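Local coordinates for phytase (Debaryomyces castellii, PDB 2GFI), which probably hydrolyses phytate as a 3-phytase of the histidine acid phosphatase family, releasing phosphate from inositol hexakisphosphate, at residues A[366-378]-A[386-398]. Sequence-based numbering, arbitrary orientation.
Sequences VGITPQGARTIIE and SYVRYVINDAVIP
Glu378 and Arg389 face each other as a hydrogen-bonded pair in an antiparallel beta hairpin of the histidine phosphatase sheet, the axes of strands 374-378 and 386-392 running 161° apart. Their side chains lie alongside one another, with carboxylate and guanidinium nearly coplanar. Glu378 OE1 takes both bonds of the salt bridge, 2.7 Å from Arg389 NE and 3.0 Å from Arg389 NH2, while Glu378 OE2 turns to Lys147 and Tyr148. Arg389 starts with CG wedged between its backbone N and carbonyl carbon (chi1 73°) and then runs extended, which carries NE level with OE1; Val396 CG2 lies over the rim of one guanidinium face. With an alanine here both Arg389 donors to Glu378 OE1 are gone, and the carboxylate would probably be freer to turn, held through OE2 alone.

On the opposite sheet face, Ile377 lies beside the Tyr390 ring, its CG1 3.4 Å from Tyr390 CE1, while its CG2 branch crosses to Val388 CG1 at 3.5 Å. Helix 302-318 packs against this apolar group. Farther along, Thr375 and Ile392 point the same way, Ile392 CD1 meeting Thr375 CG2 at 3.7 Å. In the loop leading into strand 374-378, Thr369 lies against Asp333, the predicted proton donor. Where strand 386-392 enters its type I' turn, Asn393 N gives Arg374 O a nearly straight bond (2.8 Å, 178° at the hydrogen).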
loop_
_atom_site.group_PDB
_atom_site.type_symbol
_atom_site.label_atom_id
_atom_site.label_comp_id
_atom_site.label_asym_id
_atom_site.label_seq_id
_atom_site.Cartn_x
_atom_site.Cartn_y
_atom_site.Cartn_z
ATOM N N VAL A 366 -10.981 16.616 13.445
ATOM C CA VAL A 366 -10.532 15.207 13.350
ATOM C C VAL A 366 -8.999 15.036 13.464
ATOM O O VAL A 366 -8.521 13.952 13.794
ATOM C CB VAL A 366 -11.077 14.563 12.057
ATOM C CG1 VAL A 366 -10.403 15.164 10.833
ATOM C CG2 VAL A 366 -10.932 13.055 12.095
ATOM N N GLY A 367 -8.236 16.102 13.187
ATOM C CA GLY A 367 -6.785 16.086 13.366
ATOM C C GLY A 367 -6.469 16.036 14.863
ATOM O O GLY A 367 -5.373 15.616 15.271
ATOM N N ILE A 368 -7.440 16.446 15.682
ATOM C CA ILE A 368 -7.237 16.544 17.126
ATOM C C ILE A 368 -7.930 15.396 17.822
ATOM O O ILE A 368 -7.281 14.670 18.590
ATOM C CB ILE A 368 -7.719 17.899 17.728
ATOM C CG1 ILE A 368 -7.119 19.129 17.012
ATOM C CG2 ILE A 368 -7.372 17.965 19.231
ATOM C CD1 ILE A 368 -7.584 20.532 17.682
ATOM N N THR A 369 -9.232 15.216 17.557
ATOM C CA THR A 369 -9.998 14.191 18.248
ATOM C C THR A 369 -10.766 13.237 17.339
ATOM O O THR A 369 -12.003 13.292 17.290
ATOM C CB THR A 369 -10.964 14.785 19.316
ATOM O OG1 THR A 369 -11.967 15.581 18.670
ATOM C CG2 THR A 369 -10.249 15.760 20.279
ATOM N N PRO A 370 -10.061 12.338 16.645
ATOM C CA PRO A 370 -10.732 11.246 15.980
ATOM C C PRO A 370 -11.163 10.332 17.103
ATOM O O PRO A 370 -10.745 10.551 18.248
ATOM C CB PRO A 370 -9.603 10.590 15.182
ATOM C CG PRO A 370 -8.384 10.856 16.038
ATOM C CD PRO A 370 -8.597 12.265 16.446
ATOM N N GLN A 371 -11.976 9.320 16.804
ATOM C CA GLN A 371 -12.266 8.301 17.824
ATOM C C GLN A 371 -10.925 7.710 18.195
ATOM O O GLN A 371 -10.088 7.496 17.308
ATOM C CB GLN A 371 -13.178 7.235 17.275
ATOM C CG GLN A 371 -14.546 7.732 16.899
ATOM C CD GLN A 371 -15.469 7.915 18.117
ATOM O OE1 GLN A 371 -15.020 7.830 19.259
ATOM N NE2 GLN A 371 -16.754 8.156 17.861
ATOM N N GLY A 372 -10.687 7.499 19.490
ATOM C CA GLY A 372 -9.433 6.926 19.923
ATOM C C GLY A 372 -8.327 7.965 19.878
ATOM O O GLY A 372 -7.144 7.609 19.849
ATOM N N ALA A 373 -8.699 9.248 19.854
ATOM C CA ALA A 373 -7.739 10.358 19.876
ATOM C C ALA A 373 -6.679 10.207 20.969
ATOM O O ALA A 373 -6.981 9.775 22.081
ATOM C CB ALA A 373 -8.461 11.671 20.060
ATOM N N ARG A 374 -5.452 10.610 20.655
ATOM C CA ARG A 374 -4.362 10.520 21.579
ATOM C C ARG A 374 -3.569 11.803 21.520
ATOM O O ARG A 374 -3.049 12.192 20.476
ATOM C CB ARG A 374 -3.486 9.279 21.286
ATOM C CG ARG A 374 -3.051 9.120 19.823
ATOM C CD ARG A 374 -2.833 7.702 19.384
ATOM N NE ARG A 374 -4.111 7.020 19.336
ATOM C CZ ARG A 374 -4.301 5.742 19.031
ATOM N NH1 ARG A 374 -3.274 4.944 18.733
ATOM N NH2 ARG A 374 -5.544 5.274 18.995
ATOM N N THR A 375 -3.512 12.505 22.633
ATOM C CA THR A 375 -2.640 13.640 22.720
ATOM C C THR A 375 -1.544 13.226 23.683
ATOM O O THR A 375 -1.802 12.852 24.822
ATOM C CB THR A 375 -3.430 14.875 23.207
ATOM O OG1 THR A 375 -4.072 15.477 22.064
ATOM C CG2 THR A 375 -2.496 15.965 23.805
ATOM N N ILE A 376 -0.317 13.237 23.197
ATOM C CA ILE A 376 0.801 12.809 24.019
ATOM C C ILE A 376 1.802 13.959 24.167
ATOM O O ILE A 376 2.123 14.645 23.186
ATOM C CB ILE A 376 1.462 11.592 23.381
ATOM C CG1 ILE A 376 0.627 10.326 23.656
ATOM C CG2 ILE A 376 2.920 11.459 23.829
ATOM C CD1 ILE A 376 0.970 9.192 22.701
ATOM N N ILE A 377 2.238 14.187 25.407
ATOM C CA ILE A 377 3.424 14.985 25.697
ATOM C C ILE A 377 4.577 14.066 26.063
ATOM O O ILE A 377 4.453 13.261 26.978
ATOM C CB ILE A 377 3.121 15.967 26.827
ATOM C CG1 ILE A 377 1.861 16.770 26.462
ATOM C CG2 ILE A 377 4.336 16.876 27.072
ATOM C CD1 ILE A 377 1.278 17.601 27.580
ATOM N N GLU A 378 5.675 14.145 25.310
ATOM C CA GLU A 378 6.897 13.415 25.623
ATOM C C GLU A 378 7.835 14.425 26.217
ATOM O O GLU A 378 7.894 15.540 25.746
ATOM C CB GLU A 378 7.594 12.856 24.373
ATOM C CG GLU A 378 6.678 12.102 23.449
ATOM C CD GLU A 378 7.363 11.571 22.215
ATOM O OE1 GLU A 378 8.105 12.330 21.547
ATOM O OE2 GLU A 378 7.131 10.391 21.924
ATOM N N SER A 386 16.195 19.515 29.341
ATOM C CA SER A 386 15.003 18.702 29.117
ATOM C C SER A 386 14.108 19.376 28.113
ATOM O O SER A 386 13.929 20.612 28.130
ATOM C CB SER A 386 14.201 18.481 30.392
ATOM O OG SER A 386 14.855 17.543 31.181
ATOM N N TYR A 387 13.532 18.529 27.265
ATOM C CA TYR A 387 12.697 18.973 26.158
ATOM C C TYR A 387 11.327 18.333 26.245
ATOM O O TYR A 387 11.169 17.211 26.724
ATOM C CB TYR A 387 13.365 18.654 24.833
ATOM C CG TYR A 387 14.648 19.414 24.692
ATOM C CD1 TYR A 387 14.661 20.693 24.146
ATOM C CD2 TYR A 387 15.849 18.868 25.151
ATOM C CE1 TYR A 387 15.843 21.402 24.048
ATOM C CE2 TYR A 387 17.026 19.553 25.050
ATOM C CZ TYR A 387 17.023 20.818 24.515
ATOM O OH TYR A 387 18.202 21.505 24.425
ATOM N N VAL A 388 10.346 19.086 25.777
ATOM C CA VAL A 388 8.963 18.675 25.782
ATOM C C VAL A 388 8.454 18.775 24.333
ATOM O O VAL A 388 8.816 19.684 23.609
ATOM C CB VAL A 388 8.174 19.584 26.770
ATOM C CG1 VAL A 388 6.718 19.441 26.592
ATOM C CG2 VAL A 388 8.539 19.213 28.223
ATOM N N ARG A 389 7.648 17.821 23.893
ATOM C CA ARG A 389 6.952 18.014 22.629
ATOM C C ARG A 389 5.637 17.255 22.632
ATOM O O ARG A 389 5.433 16.339 23.433
ATOM C CB ARG A 389 7.824 17.602 21.427
ATOM C CG ARG A 389 7.999 16.121 21.283
ATOM C CD ARG A 389 8.716 15.742 20.018
ATOM N NE ARG A 389 8.935 14.315 19.978
ATOM C CZ ARG A 389 9.653 13.713 19.048
ATOM N NH1 ARG A 389 10.240 14.449 18.091
ATOM N NH2 ARG A 389 9.810 12.384 19.083
ATOM N N TYR A 390 4.761 17.657 21.719
ATOM C CA TYR A 390 3.455 17.048 21.546
ATOM C C TYR A 390 3.408 16.079 20.371
ATOM O O TYR A 390 3.902 16.390 19.296
ATOM C CB TYR A 390 2.450 18.142 21.285
ATOM C CG TYR A 390 2.026 18.854 22.526
ATOM C CD1 TYR A 390 0.899 18.423 23.240
ATOM C CD2 TYR A 390 2.749 19.961 23.007
ATOM C CE1 TYR A 390 0.498 19.082 24.376
ATOM C CE2 TYR A 390 2.344 20.627 24.168
ATOM C CZ TYR A 390 1.235 20.173 24.840
ATOM O OH TYR A 390 0.827 20.819 25.980
ATOM N N VAL A 391 2.784 14.920 20.583
ATOM C CA VAL A 391 2.489 13.981 19.521
ATOM C C VAL A 391 0.964 13.809 19.561
ATOM O O VAL A 391 0.409 13.199 20.494
ATOM C CB VAL A 391 3.243 12.628 19.724
ATOM C CG1 VAL A 391 3.278 11.826 18.447
ATOM C CG2 VAL A 391 4.694 12.854 20.212
ATOM N N ILE A 392 0.282 14.386 18.561
ATOM C CA ILE A 392 -1.160 14.356 18.480
ATOM C C ILE A 392 -1.499 13.347 17.400
ATOM O O ILE A 392 -1.084 13.476 16.238
ATOM C CB ILE A 392 -1.671 15.705 18.068
ATOM C CG1 ILE A 392 -1.016 16.825 18.891
ATOM C CG2 ILE A 392 -3.236 15.712 18.063
ATOM C CD1 ILE A 392 -1.079 16.593 20.418
ATOM N N ASN A 393 -2.221 12.312 17.789
ATOM C CA ASN A 393 -2.614 11.256 16.856
ATOM C C ASN A 393 -1.468 10.832 15.962
ATOM O O ASN A 393 -1.588 10.791 14.734
ATOM C CB ASN A 393 -3.818 11.710 16.095
ATOM C CG ASN A 393 -4.884 12.106 17.014
ATOM O OD1 ASN A 393 -5.439 13.195 16.928
ATOM N ND2 ASN A 393 -5.148 11.245 17.967
ATOM N N ASP A 394 -0.360 10.530 16.634
ATOM C CA ASP A 394 0.810 9.937 16.040
ATOM C C ASP A 394 1.646 10.846 15.172
ATOM O O ASP A 394 2.454 10.356 14.398
ATOM C CB ASP A 394 0.474 8.662 15.297
ATOM C CG ASP A 394 -0.004 7.597 16.196
ATOM O OD1 ASP A 394 0.707 7.320 17.193
ATOM O OD2 ASP A 394 -1.061 6.954 15.979
ATOM N N ALA A 395 1.478 12.152 15.328
ATOM C CA ALA A 395 2.273 13.120 14.597
ATOM C C ALA A 395 2.886 14.095 15.581
ATOM O O ALA A 395 2.194 14.557 16.470
ATOM C CB ALA A 395 1.396 13.882 13.609
ATOM N N VAL A 396 4.173 14.414 15.437
ATOM C CA VAL A 396 4.741 15.447 16.288
ATOM C C VAL A 396 4.154 16.723 15.775
ATOM O O VAL A 396 4.182 16.976 14.571
ATOM C CB VAL A 396 6.284 15.518 16.227
ATOM C CG1 VAL A 396 6.789 16.733 17.025
ATOM C CG2 VAL A 396 6.933 14.179 16.691
ATOM N N ILE A 397 3.590 17.509 16.681
ATOM C CA ILE A 397 3.126 18.862 16.364
ATOM C C ILE A 397 3.964 19.853 17.145
ATOM O O ILE A 397 3.707 20.063 18.332
ATOM C CB ILE A 397 1.617 19.028 16.699
ATOM C CG1 ILE A 397 0.782 17.870 16.100
ATOM C CG2 ILE A 397 1.110 20.419 16.287
ATOM C CD1 ILE A 397 0.710 17.797 14.547
ATOM N N PRO A 398 4.982 20.446 16.519
ATOM C CA PRO A 398 5.814 21.396 17.224
ATOM C C PRO A 398 5.024 22.633 17.703
ATOM O O PRO A 398 4.035 23.034 17.077
ATOM C CB PRO A 398 6.883 21.773 16.187
ATOM C CG PRO A 398 6.938 20.581 15.247
ATOM C CD PRO A 398 5.450 20.235 15.129
#